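PDB 4UEJ: galactitol 1-phosphate 5-dehydrogenase from Escherichia coli, which catalyses the NAD-dependent oxidation of galactitol 1-phosphate to D-tagatose 6-phosphate as a zinc-containing homodimeric dehydrogenase of galactitol metabolism. Local coordinates for residues 84-89 against 288-293; 142-147 against 297-302. One frame throughout, in Å; residues are numbered along the deposited sequence.

Overall arrangement
Going from the N terminus, the chain reaches residues 84-89 in the GroES-like part of the subunit, then the start of helix 143-155, runs through the six-stranded parallel Rossmann sheet, and returns through 288-293 and helix 297-307. Interaction 1 closes the loop from 84-89 to 288-293, and interaction 2 the loop from 142-147 to 297-302. Since the segments alternate, the two loops cross. Interaction 1 brings the GroES-like part against the loop after the last Rossmann strand, 282-285; interaction 2 packs two helices together. The centres are 12 Å apart, and hydrogen bonds from N289 and S291 to side chains of the two helices join the contacts directly.

Interaction 1 of 2, residues 84-89 against 288-293; sequences VPLLPC and MNYSSP. With ZN (zinc ion), chain C.
Y290 reaches across to V84, P85 and L86. V84 and L86 both meet its ring obliquely from one side of the plane, and N289 CG lies over the other face, toward the rim. L86 CB lies 3.4 Å from Y290 CE2, and its methyl CD2 comes 3.5 Å from Y290 CD2, so the leucine runs beside the CD2-CE2 bond. CG of L86 is anti to the backbone N (chi1 171°), which lays the isobutyl group along the ring. V84 and Y290 run past each other in opposite senses, with the methyl CG1 of V84 3.5 Å from Y290 CE1. The phenol end arrives at the backbone, where Y290 OH lies 3.3 Å from P85 CD and accepts a weak hydrogen bond from L86 N, also 3.3 Å long and bent to 150° at the hydrogen. In this zinc-containing alcohol dehydrogenase fold, 84-89 belongs to the GroES-like part and 288-293 to the loop between the last Rossmann strand, 282-285, and helix 297-307, so the tyrosine spans the two parts of the subunit. Its ring also stacks with W294 and meets W299 at a small angle between planes. P85 sits beside H59, a ligand of the catalytic zinc, and E144, assigned to that site by similarity. M288 crosses L86 at about a right angle; its SD lies 3.8 Å from L86 CD1 in one of two modelled conformers, so this contact is less certain. Farther along, strand 86-87 pairs with strand 107-108 and leads to C89, whose SG binds the second zinc together with C92, C95 and C103, the four-cysteine site of this family.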
loop_
_atom_site.group_PDB
_atom_site.type_symbol
_atom_site.label_atom_id
_atom_site.label_comp_id
_atom_site.label_asym_id
_atom_site.label_seq_id
_atom_site.Cartn_x
_atom_site.Cartn_y
_atom_site.Cartn_z
ATOM N N VAL A 84 3.653 25.260 -13.647
ATOM C CA VAL A 84 3.071 23.931 -13.520
ATOM C C VAL A 84 3.914 23.047 -14.430
ATOM O O VAL A 84 3.735 23.068 -15.641
ATOM C CB VAL A 84 1.597 23.909 -13.945
ATOM C CG1 VAL A 84 0.993 22.516 -13.751
ATOM C CG2 VAL A 84 0.813 24.949 -13.174
ATOM N N PRO A 85 4.885 22.322 -13.857
ATOM C CA PRO A 85 5.962 21.826 -14.724
ATOM C C PRO A 85 5.610 20.602 -15.569
ATOM O O PRO A 85 6.259 20.386 -16.588
ATOM C CB PRO A 85 7.085 21.492 -13.732
ATOM C CG PRO A 85 6.369 21.247 -12.408
ATOM C CD PRO A 85 5.218 22.217 -12.422
ATOM N N LEU A 86 4.611 19.832 -15.156
ATOM C CA LEU A 86 4.178 18.651 -15.920
ATOM C C LEU A 86 3.341 19.065 -17.106
ATOM O O LEU A 86 2.447 19.893 -16.965
ATOM C CB LEU A 86 3.366 17.696 -15.037
ATOM C CG LEU A 86 2.702 16.552 -15.830
ATOM C CD1 LEU A 86 3.770 15.617 -16.167
ATOM C CD2 LEU A 86 1.612 15.855 -15.076
ATOM N N LEU A 87 3.613 18.487 -18.270
ATOM C CA LEU A 87 2.721 18.672 -19.405
ATOM C C LEU A 87 2.215 17.318 -19.870
ATOM O O LEU A 87 2.894 16.622 -20.624
ATOM C CB LEU A 87 3.417 19.408 -20.554
ATOM C CG LEU A 87 2.504 19.797 -21.725
ATOM C CD1 LEU A 87 1.490 20.860 -21.309
ATOM C CD2 LEU A 87 3.305 20.252 -22.947
ATOM N N PRO A 88 1.017 16.932 -19.412
ATOM C CA PRO A 88 0.406 15.706 -19.926
ATOM C C PRO A 88 -0.052 15.893 -21.370
ATOM O O PRO A 88 -0.138 17.035 -21.858
ATOM C CB PRO A 88 -0.784 15.471 -18.989
ATOM C CG PRO A 88 -1.060 16.763 -18.355
ATOM C CD PRO A 88 0.173 17.620 -18.422
ATOM N N CYS A 89 -0.354 14.790 -22.046
ATOM C CA CYS A 89 -0.784 14.843 -23.445
ATOM C C CYS A 89 -2.266 15.211 -23.555
ATOM O O CYS A 89 -2.707 15.737 -24.591
ATOM C CB CYS A 89 -0.508 13.506 -24.151
ATOM S SG CYS A 89 -1.739 12.191 -23.870
ATOM N N MET A 288 3.875 12.828 -8.226
ATOM C CA MET A 288 3.719 14.209 -8.638
ATOM C C MET A 288 2.634 14.919 -7.841
ATOM O O MET A 288 2.546 14.758 -6.627
ATOM C CB MET A 288 3.449 14.283 -10.138
ATOM C CG MET A 288 4.622 13.779 -10.946
ATOM S SD MET A 288 4.597 14.317 -12.657
ATOM C CE MET A 288 4.213 12.790 -13.495
ATOM N N ASN A 289 1.841 15.749 -8.504
ATOM C CA ASN A 289 0.982 16.646 -7.758
ATOM C C ASN A 289 -0.178 17.254 -8.527
ATOM O O ASN A 289 -0.414 18.461 -8.464
ATOM C CB ASN A 289 1.851 17.768 -7.157
ATOM C CG ASN A 289 3.028 18.193 -8.062
ATOM O OD1 ASN A 289 3.828 17.379 -8.554
ATOM N ND2 ASN A 289 3.158 19.492 -8.239
ATOM N N TYR A 290 -0.920 16.414 -9.237
ATOM C CA TYR A 290 -1.955 16.907 -10.129
ATOM C C TYR A 290 -3.220 16.116 -9.985
ATOM O O TYR A 290 -3.201 14.939 -9.617
ATOM C CB TYR A 290 -1.492 16.859 -11.589
ATOM C CG TYR A 290 -0.171 17.536 -11.745
ATOM C CD1 TYR A 290 -0.097 18.914 -11.824
ATOM C CD2 TYR A 290 1.007 16.805 -11.762
ATOM C CE1 TYR A 290 1.109 19.551 -11.929
ATOM C CE2 TYR A 290 2.217 17.431 -11.876
ATOM C CZ TYR A 290 2.259 18.812 -11.957
ATOM O OH TYR A 290 3.459 19.468 -12.066
ATOM N N SER A 291 -4.322 16.786 -10.284
ATOM C CA SER A 291 -5.617 16.142 -10.326
ATOM C C SER A 291 -6.532 16.963 -11.219
ATOM O O SER A 291 -6.160 18.035 -11.698
ATOM C CB SER A 291 -6.203 15.987 -8.919
ATOM O OG SER A 291 -6.354 17.242 -8.284
ATOM N N SER A 292 -7.727 16.445 -11.456
ATOM C CA SER A 292 -8.681 17.108 -12.333
ATOM C C SER A 292 -9.652 17.971 -11.528
ATOM O O SER A 292 -10.065 17.575 -10.439
ATOM C CB SER A 292 -9.440 16.069 -13.157
ATOM O OG SER A 292 -10.513 16.668 -13.853
ATOM N N PRO A 293 -10.021 19.151 -12.061
ATOM C CA PRO A 293 -9.560 19.692 -13.347
ATOM C C PRO A 293 -8.156 20.286 -13.277
ATOM O O PRO A 293 -7.793 20.893 -12.267
ATOM C CB PRO A 293 -10.591 20.775 -13.656
ATOM C CG PRO A 293 -11.016 21.257 -12.319
ATOM C CD PRO A 293 -10.972 20.064 -11.401
HETATM ZN ZN ZN C . -1.771 11.513 -21.624
#

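Interaction 2 of 2, residues 142-147 against 297-302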
loop_
_atom_site.group_PDB
_atom_site.type_symbol
_atom_site.label_atom_id
_atom_site.label_comp_id
_atom_site.label_asym_id
_atom_site.label_seq_id
_atom_site.Cartn_x
_atom_site.Cartn_y
_atom_site.Cartn_z
ATOM N N PHE A 142 7.121 28.328 -4.239
ATOM C CA PHE A 142 6.869 27.265 -3.271
ATOM C C PHE A 142 5.568 26.543 -3.531
ATOM O O PHE A 142 5.281 25.535 -2.880
ATOM C CB PHE A 142 6.870 27.820 -1.841
ATOM C CG PHE A 142 8.244 28.097 -1.312
ATOM C CD1 PHE A 142 8.856 29.309 -1.555
ATOM C CD2 PHE A 142 8.934 27.130 -0.597
ATOM C CE1 PHE A 142 10.131 29.572 -1.068
ATOM C CE2 PHE A 142 10.208 27.386 -0.111
ATOM C CZ PHE A 142 10.807 28.611 -0.353
ATOM N N ILE A 143 4.784 27.038 -4.486
ATOM C CA ILE A 143 3.485 26.417 -4.735
ATOM C C ILE A 143 3.617 24.969 -5.187
ATOM O O ILE A 143 2.913 24.100 -4.675
ATOM C CB ILE A 143 2.685 27.201 -5.769
ATOM C CG1 ILE A 143 2.317 28.559 -5.183
ATOM C CG2 ILE A 143 1.419 26.443 -6.169
ATOM C CD1 ILE A 143 1.307 29.285 -6.011
ATOM N N GLU A 144 4.512 24.710 -6.136
ATOM C CA GLU A 144 4.719 23.360 -6.621
ATOM C C GLU A 144 5.137 22.394 -5.481
ATOM O O GLU A 144 4.506 21.336 -5.316
ATOM C CB GLU A 144 5.729 23.380 -7.777
ATOM C CG GLU A 144 5.689 22.155 -8.674
ATOM C CD GLU A 144 6.525 21.021 -8.156
ATOM O OE1 GLU A 144 7.255 21.225 -7.165
ATOM O OE2 GLU A 144 6.435 19.911 -8.728
ATOM N N PRO A 145 6.150 22.758 -4.663
ATOM C CA PRO A 145 6.461 21.810 -3.582
ATOM C C PRO A 145 5.357 21.676 -2.513
ATOM O O PRO A 145 5.222 20.579 -1.940
ATOM C CB PRO A 145 7.772 22.371 -2.984
ATOM C CG PRO A 145 7.895 23.758 -3.502
ATOM C CD PRO A 145 7.230 23.746 -4.847
ATOM N N ILE A 146 4.556 22.717 -2.286
ATOM C CA ILE A 146 3.394 22.582 -1.400
ATOM C C ILE A 146 2.445 21.520 -1.938
ATOM O O ILE A 146 1.961 20.660 -1.201
ATOM C CB ILE A 146 2.641 23.895 -1.252
ATOM C CG1 ILE A 146 3.500 24.878 -0.461
ATOM C CG2 ILE A 146 1.323 23.693 -0.483
ATOM C CD1 ILE A 146 2.994 26.269 -0.575
ATOM N N THR A 147 2.196 21.569 -3.241
ATOM C CA THR A 147 1.213 20.650 -3.800
ATOM C C THR A 147 1.644 19.196 -3.737
ATOM O O THR A 147 0.800 18.330 -3.840
ATOM C CB THR A 147 0.853 20.970 -5.269
ATOM O OG1 THR A 147 2.005 20.813 -6.111
ATOM C CG2 THR A 147 0.273 22.396 -5.376
ATOM N N GLN A 297 -7.088 20.657 -7.626
ATOM C CA GLN A 297 -7.436 21.423 -6.445
ATOM C C GLN A 297 -6.222 21.683 -5.564
ATOM O O GLN A 297 -6.202 22.680 -4.834
ATOM C CB GLN A 297 -8.530 20.715 -5.643
ATOM C CG GLN A 297 -8.064 19.489 -4.886
ATOM C CD GLN A 297 -8.482 19.540 -3.431
ATOM O OE1 GLN A 297 -8.784 20.613 -2.899
ATOM N NE2 GLN A 297 -8.509 18.382 -2.779
ATOM N N GLU A 298 -5.203 20.822 -5.648
ATOM C CA GLU A 298 -3.984 21.015 -4.848
ATOM C C GLU A 298 -3.384 22.406 -5.065
ATOM O O GLU A 298 -2.907 23.054 -4.129
ATOM C CB GLU A 298 -2.926 19.952 -5.183
ATOM C CG GLU A 298 -3.292 18.506 -4.797
ATOM C CD GLU A 298 -3.989 17.748 -5.926
ATOM O OE1 GLU A 298 -4.700 18.394 -6.729
ATOM O OE2 GLU A 298 -3.825 16.504 -6.019
ATOM N N TRP A 299 -3.393 22.846 -6.312
ATOM C CA TRP A 299 -2.807 24.127 -6.687
ATOM C C TRP A 299 -3.601 25.310 -6.122
ATOM O O TRP A 299 -3.018 26.234 -5.561
ATOM C CB TRP A 299 -2.695 24.195 -8.214
ATOM C CG TRP A 299 -1.638 23.244 -8.666
ATOM C CD1 TRP A 299 -1.734 21.875 -8.739
ATOM C CD2 TRP A 299 -0.296 23.572 -9.025
ATOM N NE1 TRP A 299 -0.530 21.337 -9.147
ATOM C CE2 TRP A 299 0.369 22.364 -9.329
ATOM C CE3 TRP A 299 0.412 24.779 -9.139
ATOM C CZ2 TRP A 299 1.701 22.327 -9.733
ATOM C CZ3 TRP A 299 1.727 24.740 -9.532
ATOM C CH2 TRP A 299 2.361 23.522 -9.830
ATOM N N GLU A 300 -4.926 25.262 -6.253
ATOM C CA GLU A 300 -5.792 26.271 -5.641
ATOM C C GLU A 300 -5.651 26.280 -4.131
ATOM O O GLU A 300 -5.549 27.342 -3.525
ATOM C CB GLU A 300 -7.265 26.045 -5.995
ATOM C CG GLU A 300 -7.579 26.052 -7.465
ATOM C CD GLU A 300 -9.068 26.161 -7.718
ATOM O OE1 GLU A 300 -9.837 25.452 -7.028
ATOM O OE2 GLU A 300 -9.466 26.957 -8.597
ATOM N N THR A 301 -5.632 25.100 -3.520
ATOM C CA THR A 301 -5.457 25.026 -2.070
ATOM C C THR A 301 -4.126 25.642 -1.625
ATOM O O THR A 301 -4.080 26.386 -0.648
ATOM C CB THR A 301 -5.536 23.574 -1.566
ATOM O OG1 THR A 301 -6.815 23.032 -1.910
ATOM C CG2 THR A 301 -5.370 23.514 -0.055
ATOM N N ALA A 302 -3.053 25.359 -2.360
ATOM C CA ALA A 302 -1.735 25.862 -1.984
ATOM C C ALA A 302 -1.745 27.379 -2.011
ATOM O O ALA A 302 -1.248 28.036 -1.095
ATOM C CB ALA A 302 -0.655 25.323 -2.916
#
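The methyl of T147 sits over the face of W299: CG2 lies 3.8 Å from the centroid of the five-membered ring and only 3° off its normal, a CH-pi contact. The threonine rotamer sets this up. With chi1 at 64°, OG1 falls between the backbone N and the carbonyl carbon and turns back along its own helix, donating a hydrogen bond of 2.7 Å to the backbone O of E144, while CG2, anti to the carbonyl carbon, is left to face the indole. T147 OG1 is bonded a second time, to N289 ND2, so two hydrogen bonds hold this buried hydroxyl, one within its own helix and one to the loop before helix 297-307. W299 leans out of that helix across the first turn of helix 143-155. Its six-membered ring is met obliquely by the methyl CG2 of I143, 3.6 Å from CE3, and by CG of E144, 3.8 Å from CH2, the glutamate and the indole running side by side. NE1 of W299 is hydrogen-bonded to the backbone O of N289, which helps fix the ring's rotation. The axes of the short segments 143-147 and 297-302 pass 8.9 Å apart at 118°, a steep helix-to-helix crossing at the junction of the two parts of this dehydrogenase. A302, a small residue, packs against the other helix: its CB lies 3.5 Å from I146 CG2 and 3.9 Å from T147 CG2, with I143 CG2 also near. E298 starts toward the contact, its CB 3.9 Å from T147 CB, but the chain bends and carries the carboxylate off to S291 and H151. E144 bends at chi2 and runs toward H59; a catalytic-zinc ligand by similarity, it does not bind the metal directly here, where OE2 has a weak hydrogen bond to N289 ND2 and lies by a bound glycerol.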